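Local coordinates for protein quinoline 2-oxidoreductase large subunit (Pseudomonas putida, PDB 1T3Q) that carries the molybdenum and pterin cytosine dinucleotide cofactor of a molybdenum hydroxylase that oxidises quinoline at its 2-position, at residues R195-P200 and E287-A292; E283-N288 and T706-Y711; K569-H574 and A614-G619. One frame throughout, in Å; residues are numbered along the deposited sequence.

Interaction 1 of 3, residues R195-P200 and E287-A292; sequences RVSACP and ENFLGA
S197 and F289 bring the two backbones to 6.9 Å between their CA atoms, and C199 and N288 follow at 7.6 Å, so the irregular segment 195-200 runs past a turn near the end of helix 285-291. One water bridges the two segments. It accepts from S197 OG at 2.7 Å and donates to the backbone oxygen N288 O at 2.8 Å. Serine suits the place because its short hydroxyl arm, with OG anti to the backbone N (chi1 172°), reaches this water while CB stays against the F289 ring. The geometry is also consistent with an ST turn in which S197 OG would accept from C199 N, though the place of that nitrogen is less sure. The chain bends sharply here, with C199 in a left-handed backbone conformation. The segment belongs to the loop joining strands 185-193 and 205-211, in the part of the chain assigned to a molybdopterin-binding domain family, and R143 of the small subunit bonds to A198 O. The apolar half of the contact is made by the F289 ring. S197 CB lies 3.8 Å from F289 CE2, while C199 SG comes to 4.1 Å from F289 CZ. The sulfur-aromatic contact is oblique, SG of C199 being 5.2 Å from the centroid of the F289 ring and 57° off its normal. Cysteine serves well, offering a polarisable sulfur to the ring without the bulk of a longer chain. Phenylalanine brings the end of its ring nearer to the loop than the direction of its CB suggests, and that ring also meets the ring of Y711. P200, a residue with no N-H to satisfy, sets its ring methylene CD against the side chain of N288.

Interaction 2 of 3, residues E283-N288 and T706-Y711; sequences EDRQEN and TTLMDY
Q286 reaches T706 with a side-chain amide, NE2 donating to the backbone oxygen T706 O over 2.7 Å with an N-H...O angle of 151°. The amide gets there because its chain starts beside the backbone N and then folds back at chi2 (57°), which also lays Q286 CG 4.2 Å from T706 CB. NE2 approaches a little out of the carbonyl plane of T706, and a longer CA-H...O contact from Q286 CA, at 3.5 Å, supplements the bond to T706 O. T707 CG2 lies 3.6 Å from Q286 NE2, and a water accepts from L708 N and, weakly, from Q286 NE2. With an alanine here, T706 O would probably lose its amide donor and the T707 methyl its neighbour.

R285 contributes carbon: its CD rests 4.0 Å from L708 CD1. The aliphatic stem packs on leucine while the guanidinium hydrogen-bonds elsewhere, to P200 O and to G47 O of the small subunit. Helix 285-291, opened by a D284-E287 capping box, is thus joined to the loop before strand 722-726. Because the glutamine bond uses a main-chain carbonyl, it holds the backbone at T706 and does not use the threonine hydroxyl.

Interaction 3 of 3, residues K569-H574 and A614-G619; sequences KQLAGH and ATHPPG
L571 and H574 both set CG anti to the backbone N (chi1 178° and -180°), which sends the branched end of leucine and an imidazole from helix 549-576 onto the loop that follows helix 602-611 and opens with a short 3-10 piece. For H574 this gives a CH-pi contact: P617 CB sits over one face of the H574 ring, 3.7 Å from its centroid and 22° off the normal, displaced toward the rim. Proline is apt here, since its rigid ring presents C-H groups to the pi face of the imidazole and, lacking an N-H, leaves no backbone donor to satisfy. L571 CD1 lies 3.8 Å from P617 CD, and the leucine also packs against V605, A608 and A609 of helix 602-611, tying the loop to both helices. T615 OG1 hydrogen-bonds to A612 O. The carbonyl oxygen of T615 is less well served: buried by the contact, T615 O has no hydrogen-bonding partner in the model and faces carbon. H574 CD2 meets T615 O at the ring edge, near the imidazole plane, at 3.0 Å, and L571 CD1 comes to 3.1 Å from the same T615 O.

Interactions 1 and 2 form one cluster, with centres 7 Å apart, built on helix 285-291 and sharing E287 and N288. Two probable hydrogen bonds join them: S197 N to Y711 OH at 2.9 Å, and R285 NH2 to P200 O, also 2.9 Å. The cluster lies among the redox centres: P200 is about 7 Å from both the pterin cytosine dinucleotide and an iron-sulfur cluster, while L708 is about 8 Å from the FAD (side chain to cofactor). This is consistent with a place near the electron-transfer route of this family. Interaction 3 stands apart on the opposite side of the chain's centre, its own centre 57 Å from interaction 1 and 62 Å from interaction 2.

Interaction 1 of 3, residues R195-P200 and E287-A292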
ATOM      1  N   ARG B 195     -39.985   5.441  -2.174  1.00 14.90           N
ATOM      2  CA  ARG B 195     -38.545   5.360  -2.324  1.00 15.01           C
ATOM      3  C   ARG B 195     -38.004   4.536  -1.163  1.00 15.51           C
ATOM      4  O   ARG B 195     -38.608   4.491  -0.086  1.00 15.70           O
ATOM      5  CB  ARG B 195     -37.904   6.752  -2.265  1.00 17.49           C
ATOM      6  CG  ARG B 195     -38.078   7.565  -3.533  1.00 17.23           C
ATOM      7  CD  ARG B 195     -37.378   8.920  -3.467  1.00 17.70           C
ATOM      8  NE  ARG B 195     -37.427   9.553  -4.784  1.00 17.42           N
ATOM      9  CZ  ARG B 195     -36.390  10.124  -5.386  1.00 18.73           C
ATOM     10  NH1 ARG B 195     -35.207  10.159  -4.789  1.00 18.72           N
ATOM     11  NH2 ARG B 195     -36.529  10.634  -6.606  1.00 17.45           N
ATOM     12  N   VAL B 196     -36.875   3.882  -1.398  1.00 15.83           N
ATOM     13  CA  VAL B 196     -36.193   3.114  -0.369  1.00 16.80           C
ATOM     14  C   VAL B 196     -34.718   3.380  -0.585  1.00 16.52           C
ATOM     15  O   VAL B 196     -34.326   3.916  -1.623  1.00 18.16           O
ATOM     16  CB  VAL B 196     -36.450   1.583  -0.475  1.00 16.40           C
ATOM     17  CG1 VAL B 196     -37.919   1.290  -0.284  1.00 16.24           C
ATOM     18  CG2 VAL B 196     -35.945   1.045  -1.811  1.00 18.64           C
ATOM     19  N   SER B 197     -33.904   3.030   0.406  1.00 14.88           N
ATOM     20  CA  SER B 197     -32.463   3.195   0.318  1.00 14.86           C
ATOM     21  C   SER B 197     -31.839   1.809   0.412  1.00 13.80           C
ATOM     22  O   SER B 197     -32.358   0.950   1.124  1.00 15.70           O
ATOM     23  CB  SER B 197     -31.945   4.053   1.482  1.00 13.28           C
ATOM     24  OG  SER B 197     -30.527   4.058   1.499  1.00 13.98           O
ATOM     25  N   ALA B 198     -30.741   1.591  -0.307  1.00 13.42           N
ATOM     26  CA  ALA B 198     -30.049   0.304  -0.254  1.00 15.31           C
ATOM     27  C   ALA B 198     -29.620   0.116   1.200  1.00 16.43           C
ATOM     28  O   ALA B 198     -29.485  -1.008   1.693  1.00 16.80           O
ATOM     29  CB  ALA B 198     -28.827   0.324  -1.169  1.00 12.60           C
ATOM     30  N   CYS B 199     -29.399   1.241   1.873  1.00 15.96           N
ATOM     31  CA  CYS B 199     -29.004   1.257   3.278  1.00 15.64           C
ATOM     32  C   CYS B 199     -27.978   0.183   3.672  1.00 15.83           C
ATOM     33  O   CYS B 199     -28.235  -0.655   4.543  1.00 16.49           O
ATOM     34  CB  CYS B 199     -30.263   1.142   4.157  1.00 16.07           C
ATOM     35  SG  CYS B 199     -30.027   1.586   5.904  1.00 18.24           S
ATOM     36  N   PRO B 200     -26.804   0.177   3.023  1.00 15.12           N
ATOM     37  CA  PRO B 200     -25.791  -0.821   3.377  1.00 14.70           C
ATOM     38  C   PRO B 200     -25.271  -0.439   4.766  1.00 16.00           C
ATOM     39  O   PRO B 200     -25.296   0.736   5.116  1.00 15.43           O
ATOM     40  CB  PRO B 200     -24.736  -0.634   2.289  1.00 15.81           C
ATOM     41  CG  PRO B 200     -24.827   0.843   2.000  1.00 14.92           C
ATOM     42  CD  PRO B 200     -26.323   1.059   1.945  1.00 15.32           C
ATOM     43  N   GLU B 287     -25.993  11.472   5.561  1.00 15.96           N
ATOM     44  CA  GLU B 287     -25.570  11.801   4.205  1.00 16.90           C
ATOM     45  C   GLU B 287     -25.926  10.669   3.245  1.00 17.56           C
ATOM     46  O   GLU B 287     -26.200  10.910   2.064  1.00 16.78           O
ATOM     47  CB  GLU B 287     -24.067  12.061   4.167  1.00 17.98           C
ATOM     48  CG  GLU B 287     -23.617  13.171   5.104  1.00 20.89           C
ATOM     49  CD  GLU B 287     -22.129  13.392   5.046  1.00 21.77           C
ATOM     50  OE1 GLU B 287     -21.700  14.350   4.370  1.00 24.05           O
ATOM     51  OE2 GLU B 287     -21.383  12.602   5.667  1.00 20.07           O
ATOM     52  N   ASN B 288     -25.926   9.430   3.740  1.00 16.28           N
ATOM     53  CA  ASN B 288     -26.276   8.310   2.868  1.00 16.92           C
ATOM     54  C   ASN B 288     -27.744   8.433   2.465  1.00 16.51           C
ATOM     55  O   ASN B 288     -28.111   8.124   1.332  1.00 18.75           O
ATOM     56  CB  ASN B 288     -26.040   6.967   3.558  1.00 16.36           C
ATOM     57  CG  ASN B 288     -26.041   5.808   2.579  1.00 16.01           C
ATOM     58  OD1 ASN B 288     -25.047   5.564   1.874  1.00 18.53           O
ATOM     59  ND2 ASN B 288     -27.153   5.101   2.512  1.00 13.95           N
ATOM     60  N   PHE B 289     -28.588   8.885   3.384  1.00 16.16           N
ATOM     61  CA  PHE B 289     -29.999   9.065   3.065  1.00 16.83           C
ATOM     62  C   PHE B 289     -30.200  10.320   2.213  1.00 17.86           C
ATOM     63  O   PHE B 289     -30.991  10.320   1.278  1.00 17.67           O
ATOM     64  CB  PHE B 289     -30.844   9.181   4.338  1.00 15.60           C
ATOM     65  CG  PHE B 289     -31.131   7.858   4.999  1.00 16.00           C
ATOM     66  CD1 PHE B 289     -30.662   7.592   6.280  1.00 15.42           C
ATOM     67  CD2 PHE B 289     -31.850   6.873   4.329  1.00 16.17           C
ATOM     68  CE1 PHE B 289     -30.902   6.357   6.886  1.00 16.04           C
ATOM     69  CE2 PHE B 289     -32.098   5.634   4.923  1.00 16.01           C
ATOM     70  CZ  PHE B 289     -31.621   5.375   6.204  1.00 16.32           C
ATOM     71  N   LEU B 290     -29.460  11.376   2.532  1.00 19.10           N
ATOM     72  CA  LEU B 290     -29.570  12.649   1.819  1.00 21.70           C
ATOM     73  C   LEU B 290     -28.962  12.742   0.426  1.00 22.33           C
ATOM     74  O   LEU B 290     -29.611  13.225  -0.507  1.00 23.53           O
ATOM     75  CB  LEU B 290     -28.953  13.772   2.659  1.00 21.37           C
ATOM     76  CG  LEU B 290     -29.739  14.345   3.835  1.00 21.16           C
ATOM     77  CD1 LEU B 290     -28.807  15.178   4.705  1.00 22.46           C
ATOM     78  CD2 LEU B 290     -30.901  15.180   3.318  1.00 21.93           C
ATOM     79  N   GLY B 291     -27.716  12.296   0.289  1.00 23.83           N
ATOM     80  CA  GLY B 291     -27.031  12.431  -0.983  1.00 24.79           C
ATOM     81  C   GLY B 291     -26.568  11.243  -1.798  1.00 25.86           C
ATOM     82  O   GLY B 291     -25.742  11.417  -2.692  1.00 29.01           O
ATOM     83  N   ALA B 292     -27.052  10.043  -1.502  1.00 23.95           N
ATOM     84  CA  ALA B 292     -26.663   8.890  -2.302  1.00 24.66           C
ATOM     85  C   ALA B 292     -27.768   8.835  -3.352  1.00 24.95           C
ATOM     86  O   ALA B 292     -28.042   9.835  -4.016  1.00 28.98           O
ATOM     87  CB  ALA B 292     -26.651   7.627  -1.454  1.00 20.45           C
TER
HETATM   88  O   HOH W   1     -29.930   6.386   0.176  1.00 13.04           O

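Interaction 2 of 3, residues E283-N288 and T706-Y711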
ATOM      1  N   GLU B 283     -18.728   9.277   4.494  1.00 17.14           N
ATOM      2  CA  GLU B 283     -20.005   9.893   4.836  1.00 16.80           C
ATOM      3  C   GLU B 283     -20.687   9.245   6.028  1.00 17.19           C
ATOM      4  O   GLU B 283     -20.442   8.072   6.333  1.00 16.93           O
ATOM      5  CB  GLU B 283     -20.945   9.853   3.631  1.00 16.91           C
ATOM      6  CG  GLU B 283     -21.746   8.569   3.504  1.00 16.76           C
ATOM      7  CD  GLU B 283     -22.578   8.519   2.239  1.00 21.09           C
ATOM      8  OE1 GLU B 283     -22.956   9.596   1.724  1.00 20.22           O
ATOM      9  OE2 GLU B 283     -22.872   7.398   1.770  1.00 18.73           O
ATOM     10  N   ASP B 284     -21.534  10.012   6.708  1.00 17.10           N
ATOM     11  CA  ASP B 284     -22.269   9.476   7.849  1.00 17.73           C
ATOM     12  C   ASP B 284     -23.624   8.956   7.374  1.00 17.64           C
ATOM     13  O   ASP B 284     -23.977   9.113   6.205  1.00 18.20           O
ATOM     14  CB  ASP B 284     -22.420  10.530   8.956  1.00 18.21           C
ATOM     15  CG  ASP B 284     -23.188  11.766   8.514  1.00 19.72           C
ATOM     16  OD1 ASP B 284     -22.813  12.869   8.966  1.00 20.72           O
ATOM     17  OD2 ASP B 284     -24.164  11.649   7.745  1.00 17.40           O
ATOM     18  N   ARG B 285     -24.384   8.336   8.271  1.00 18.41           N
ATOM     19  CA  ARG B 285     -25.673   7.768   7.900  1.00 17.23           C
ATOM     20  C   ARG B 285     -26.672   8.765   7.305  1.00 18.17           C
ATOM     21  O   ARG B 285     -27.411   8.427   6.384  1.00 16.31           O
ATOM     22  CB  ARG B 285     -26.297   7.059   9.105  1.00 15.63           C
ATOM     23  CG  ARG B 285     -27.607   6.338   8.796  1.00 13.66           C
ATOM     24  CD  ARG B 285     -27.458   5.322   7.664  1.00 15.56           C
ATOM     25  NE  ARG B 285     -26.402   4.343   7.919  1.00 15.23           N
ATOM     26  CZ  ARG B 285     -26.053   3.382   7.066  1.00 17.56           C
ATOM     27  NH1 ARG B 285     -26.678   3.271   5.896  1.00 16.05           N
ATOM     28  NH2 ARG B 285     -25.086   2.529   7.382  1.00 17.64           N
ATOM     29  N   GLN B 286     -26.693   9.988   7.824  1.00 17.54           N
ATOM     30  CA  GLN B 286     -27.612  10.998   7.306  1.00 18.29           C
ATOM     31  C   GLN B 286     -27.282  11.355   5.864  1.00 16.98           C
ATOM     32  O   GLN B 286     -28.181  11.514   5.039  1.00 18.84           O
ATOM     33  CB  GLN B 286     -27.574  12.251   8.185  1.00 18.47           C
ATOM     34  CG  GLN B 286     -28.307  12.063   9.500  1.00 25.22           C
ATOM     35  CD  GLN B 286     -27.763  10.891  10.293  1.00 28.94           C
ATOM     36  OE1 GLN B 286     -26.621  10.921  10.740  1.00 33.14           O
ATOM     37  NE2 GLN B 286     -28.575   9.844  10.460  1.00 28.38           N
ATOM     38  N   GLU B 287     -25.993  11.472   5.561  1.00 15.96           N
ATOM     39  CA  GLU B 287     -25.570  11.801   4.205  1.00 16.90           C
ATOM     40  C   GLU B 287     -25.926  10.669   3.245  1.00 17.56           C
ATOM     41  O   GLU B 287     -26.200  10.910   2.064  1.00 16.78           O
ATOM     42  CB  GLU B 287     -24.067  12.061   4.167  1.00 17.98           C
ATOM     43  CG  GLU B 287     -23.617  13.171   5.104  1.00 20.89           C
ATOM     44  CD  GLU B 287     -22.129  13.392   5.046  1.00 21.77           C
ATOM     45  OE1 GLU B 287     -21.700  14.350   4.370  1.00 24.05           O
ATOM     46  OE2 GLU B 287     -21.383  12.602   5.667  1.00 20.07           O
ATOM     47  N   ASN B 288     -25.926   9.430   3.740  1.00 16.28           N
ATOM     48  CA  ASN B 288     -26.276   8.310   2.868  1.00 16.92           C
ATOM     49  C   ASN B 288     -27.744   8.433   2.465  1.00 16.51           C
ATOM     50  O   ASN B 288     -28.111   8.124   1.332  1.00 18.75           O
ATOM     51  CB  ASN B 288     -26.040   6.967   3.558  1.00 16.36           C
ATOM     52  CG  ASN B 288     -26.041   5.808   2.579  1.00 16.01           C
ATOM     53  OD1 ASN B 288     -25.047   5.564   1.874  1.00 18.53           O
ATOM     54  ND2 ASN B 288     -27.153   5.101   2.512  1.00 13.95           N
ATOM     55  N   THR B 706     -34.015  10.571   7.672  1.00 19.24           N
ATOM     56  CA  THR B 706     -32.565  10.630   7.520  1.00 19.69           C
ATOM     57  C   THR B 706     -31.831   9.839   8.599  1.00 18.22           C
ATOM     58  O   THR B 706     -30.610   9.914   8.695  1.00 18.42           O
ATOM     59  CB  THR B 706     -32.038  12.093   7.554  1.00 21.67           C
ATOM     60  OG1 THR B 706     -32.453  12.725   8.771  1.00 23.41           O
ATOM     61  CG2 THR B 706     -32.575  12.893   6.366  1.00 23.16           C
ATOM     62  N   THR B 707     -32.569   9.079   9.403  1.00 17.99           N
ATOM     63  CA  THR B 707     -31.947   8.282  10.462  1.00 19.76           C
ATOM     64  C   THR B 707     -32.524   6.869  10.518  1.00 19.46           C
ATOM     65  O   THR B 707     -33.595   6.604   9.983  1.00 18.68           O
ATOM     66  CB  THR B 707     -32.153   8.923  11.851  1.00 19.38           C
ATOM     67  OG1 THR B 707     -33.523   8.773  12.242  1.00 22.82           O
ATOM     68  CG2 THR B 707     -31.811  10.407  11.811  1.00 20.12           C
ATOM     69  N   LEU B 708     -31.805   5.968  11.178  1.00 19.83           N
ATOM     70  CA  LEU B 708     -32.242   4.587  11.317  1.00 22.48           C
ATOM     71  C   LEU B 708     -33.415   4.492  12.290  1.00 24.59           C
ATOM     72  O   LEU B 708     -33.985   3.418  12.495  1.00 24.01           O
ATOM     73  CB  LEU B 708     -31.074   3.723  11.791  1.00 23.50           C
ATOM     74  CG  LEU B 708     -30.437   2.752  10.789  1.00 27.54           C
ATOM     75  CD1 LEU B 708     -30.474   3.290   9.375  1.00 25.53           C
ATOM     76  CD2 LEU B 708     -29.019   2.469  11.227  1.00 23.80           C
ATOM     77  N   MET B 709     -33.765   5.623  12.896  1.00 24.03           N
ATOM     78  CA  MET B 709     -34.900   5.679  13.805  1.00 26.24           C
ATOM     79  C   MET B 709     -36.175   5.858  12.982  1.00 25.61           C
ATOM     80  O   MET B 709     -37.243   5.385  13.362  1.00 25.51           O
ATOM     81  CB  MET B 709     -34.748   6.845  14.781  1.00 30.51           C
ATOM     82  CG  MET B 709     -33.725   6.595  15.867  1.00 37.06           C
ATOM     83  SD  MET B 709     -34.334   5.424  17.088  1.00 45.87           S
ATOM     84  CE  MET B 709     -34.470   6.491  18.490  1.00 44.99           C
ATOM     85  N   ASP B 710     -36.061   6.548  11.850  1.00 24.03           N
ATOM     86  CA  ASP B 710     -37.225   6.759  10.999  1.00 23.86           C
ATOM     87  C   ASP B 710     -37.244   5.843   9.787  1.00 22.08           C
ATOM     88  O   ASP B 710     -38.290   5.662   9.167  1.00 23.07           O
ATOM     89  CB  ASP B 710     -37.316   8.219  10.554  1.00 24.44           C
ATOM     90  CG  ASP B 710     -37.693   9.147  11.694  1.00 28.24           C
ATOM     91  OD1 ASP B 710     -38.599   8.790  12.480  1.00 28.94           O
ATOM     92  OD2 ASP B 710     -37.093  10.234  11.801  1.00 27.55           O
ATOM     93  N   TYR B 711     -36.089   5.283   9.444  1.00 20.52           N
ATOM     94  CA  TYR B 711     -35.995   4.358   8.320  1.00 20.16           C
ATOM     95  C   TYR B 711     -35.764   2.986   8.938  1.00 20.87           C
ATOM     96  O   TYR B 711     -34.669   2.679   9.412  1.00 20.74           O
ATOM     97  CB  TYR B 711     -34.823   4.704   7.399  1.00 18.44           C
ATOM     98  CG  TYR B 711     -34.866   3.924   6.105  1.00 18.46           C
ATOM     99  CD1 TYR B 711     -35.741   4.293   5.080  1.00 16.21           C
ATOM    100  CD2 TYR B 711     -34.079   2.782   5.923  1.00 15.31           C
ATOM    101  CE1 TYR B 711     -35.832   3.539   3.902  1.00 16.50           C
ATOM    102  CE2 TYR B 711     -34.165   2.022   4.749  1.00 16.99           C
ATOM    103  CZ  TYR B 711     -35.044   2.408   3.747  1.00 13.43           C
ATOM    104  OH  TYR B 711     -35.155   1.651   2.600  1.00 15.49           O
TER
HETATM  105  O   HOH W   2     -28.918   6.998  12.155  1.00 21.16           O

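Interaction 3 of 3, residues K569-H574 and A614-G619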
ATOM      1  N   LYS B 569      -1.502 -28.111 -22.520  1.00 20.69           N
ATOM      2  CA  LYS B 569      -1.885 -29.331 -23.237  1.00 22.29           C
ATOM      3  C   LYS B 569      -0.934 -29.592 -24.408  1.00 23.48           C
ATOM      4  O   LYS B 569      -0.572 -30.737 -24.682  1.00 23.22           O
ATOM      5  CB  LYS B 569      -3.327 -29.216 -23.742  1.00 21.30           C
ATOM      6  CG  LYS B 569      -4.371 -29.259 -22.624  1.00 20.90           C
ATOM      7  CD  LYS B 569      -5.725 -28.711 -23.068  1.00 21.70           C
ATOM      8  CE  LYS B 569      -6.350 -29.542 -24.180  1.00 23.85           C
ATOM      9  NZ  LYS B 569      -7.677 -28.999 -24.609  1.00 23.81           N
ATOM     10  N   GLN B 570      -0.527 -28.526 -25.091  1.00 22.99           N
ATOM     11  CA  GLN B 570       0.389 -28.640 -26.220  1.00 22.03           C
ATOM     12  C   GLN B 570       1.744 -29.172 -25.784  1.00 21.70           C
ATOM     13  O   GLN B 570       2.341 -30.010 -26.457  1.00 21.51           O
ATOM     14  CB  GLN B 570       0.579 -27.278 -26.889  1.00 22.73           C
ATOM     15  CG  GLN B 570      -0.696 -26.701 -27.451  1.00 23.23           C
ATOM     16  CD  GLN B 570      -0.512 -25.301 -27.993  1.00 25.64           C
ATOM     17  OE1 GLN B 570      -1.475 -24.651 -28.385  1.00 28.04           O
ATOM     18  NE2 GLN B 570       0.726 -24.830 -28.016  1.00 24.68           N
ATOM     19  N   LEU B 571       2.244 -28.671 -24.662  1.00 21.00           N
ATOM     20  CA  LEU B 571       3.532 -29.110 -24.159  1.00 20.01           C
ATOM     21  C   LEU B 571       3.428 -30.548 -23.666  1.00 20.36           C
ATOM     22  O   LEU B 571       4.316 -31.367 -23.907  1.00 20.34           O
ATOM     23  CB  LEU B 571       3.995 -28.203 -23.015  1.00 18.80           C
ATOM     24  CG  LEU B 571       5.328 -28.581 -22.369  1.00 18.70           C
ATOM     25  CD1 LEU B 571       6.411 -28.610 -23.437  1.00 21.30           C
ATOM     26  CD2 LEU B 571       5.687 -27.575 -21.277  1.00 19.26           C
ATOM     27  N   ALA B 572       2.341 -30.851 -22.968  1.00 21.34           N
ATOM     28  CA  ALA B 572       2.133 -32.192 -22.438  1.00 21.92           C
ATOM     29  C   ALA B 572       1.984 -33.202 -23.574  1.00 22.99           C
ATOM     30  O   ALA B 572       2.534 -34.303 -23.514  1.00 23.07           O
ATOM     31  CB  ALA B 572       0.898 -32.211 -21.555  1.00 22.26           C
ATOM     32  N   GLY B 573       1.236 -32.823 -24.605  1.00 24.03           N
ATOM     33  CA  GLY B 573       1.037 -33.715 -25.735  1.00 25.37           C
ATOM     34  C   GLY B 573       2.351 -34.003 -26.435  1.00 26.93           C
ATOM     35  O   GLY B 573       2.578 -35.107 -26.935  1.00 27.21           O
ATOM     36  N   HIS B 574       3.222 -33.000 -26.468  1.00 27.35           N
ATOM     37  CA  HIS B 574       4.525 -33.133 -27.102  1.00 27.87           C
ATOM     38  C   HIS B 574       5.378 -34.152 -26.351  1.00 29.86           C
ATOM     39  O   HIS B 574       6.024 -35.009 -26.959  1.00 30.67           O
ATOM     40  CB  HIS B 574       5.232 -31.777 -27.123  1.00 27.18           C
ATOM     41  CG  HIS B 574       6.582 -31.805 -27.767  1.00 26.95           C
ATOM     42  ND1 HIS B 574       6.764 -32.080 -29.105  1.00 26.12           N
ATOM     43  CD2 HIS B 574       7.818 -31.582 -27.257  1.00 26.21           C
ATOM     44  CE1 HIS B 574       8.052 -32.025 -29.394  1.00 25.51           C
ATOM     45  NE2 HIS B 574       8.713 -31.724 -28.289  1.00 28.43           N
ATOM     46  N   ALA B 614      14.207 -27.046 -23.897  1.00 27.09           N
ATOM     47  CA  ALA B 614      14.365 -28.200 -24.774  1.00 28.55           C
ATOM     48  C   ALA B 614      13.116 -29.066 -24.930  1.00 28.92           C
ATOM     49  O   ALA B 614      12.998 -29.807 -25.905  1.00 30.25           O
ATOM     50  CB  ALA B 614      15.527 -29.057 -24.289  1.00 26.55           C
ATOM     51  N   THR B 615      12.184 -28.973 -23.984  1.00 28.19           N
ATOM     52  CA  THR B 615      10.966 -29.779 -24.038  1.00 27.32           C
ATOM     53  C   THR B 615       9.828 -29.140 -24.838  1.00 27.32           C
ATOM     54  O   THR B 615       8.801 -29.774 -25.071  1.00 27.53           O
ATOM     55  CB  THR B 615      10.423 -30.074 -22.615  1.00 26.94           C
ATOM     56  OG1 THR B 615       9.926 -28.865 -22.032  1.00 25.34           O
ATOM     57  CG2 THR B 615      11.522 -30.635 -21.723  1.00 26.17           C
ATOM     58  N   HIS B 616      10.013 -27.893 -25.260  1.00 25.47           N
ATOM     59  CA  HIS B 616       8.983 -27.176 -26.005  1.00 24.62           C
ATOM     60  C   HIS B 616       8.827 -27.633 -27.451  1.00 25.13           C
ATOM     61  O   HIS B 616       9.814 -27.837 -28.152  1.00 26.13           O
ATOM     62  CB  HIS B 616       9.287 -25.674 -26.020  1.00 23.10           C
ATOM     63  CG  HIS B 616       9.339 -25.046 -24.662  1.00 22.76           C
ATOM     64  ND1 HIS B 616       9.229 -25.773 -23.495  1.00 24.45           N
ATOM     65  CD2 HIS B 616       9.496 -23.755 -24.287  1.00 20.42           C
ATOM     66  CE1 HIS B 616       9.316 -24.955 -22.460  1.00 21.09           C
ATOM     67  NE2 HIS B 616       9.478 -23.725 -22.914  1.00 21.97           N
ATOM     68  N   PRO B 617       7.578 -27.799 -27.915  1.00 25.75           N
ATOM     69  CA  PRO B 617       7.346 -28.223 -29.299  1.00 25.84           C
ATOM     70  C   PRO B 617       7.583 -27.025 -30.229  1.00 27.54           C
ATOM     71  O   PRO B 617       7.564 -25.873 -29.787  1.00 25.66           O
ATOM     72  CB  PRO B 617       5.887 -28.670 -29.280  1.00 25.90           C
ATOM     73  CG  PRO B 617       5.277 -27.751 -28.260  1.00 26.37           C
ATOM     74  CD  PRO B 617       6.315 -27.772 -27.157  1.00 24.43           C
ATOM     75  N   PRO B 618       7.815 -27.274 -31.527  1.00 28.00           N
ATOM     76  CA  PRO B 618       8.047 -26.144 -32.436  1.00 27.82           C
ATOM     77  C   PRO B 618       6.875 -25.162 -32.513  1.00 25.31           C
ATOM     78  O   PRO B 618       5.712 -25.563 -32.458  1.00 24.33           O
ATOM     79  CB  PRO B 618       8.337 -26.832 -33.775  1.00 28.85           C
ATOM     80  CG  PRO B 618       7.575 -28.126 -33.666  1.00 30.83           C
ATOM     81  CD  PRO B 618       7.860 -28.557 -32.251  1.00 29.35           C
ATOM     82  N   GLY B 619       7.203 -23.876 -32.630  1.00 24.50           N
ATOM     83  CA  GLY B 619       6.195 -22.830 -32.718  1.00 23.05           C
ATOM     84  C   GLY B 619       5.472 -22.538 -31.413  1.00 22.43           C
ATOM     85  O   GLY B 619       4.543 -21.734 -31.371  1.00 23.13           O
TER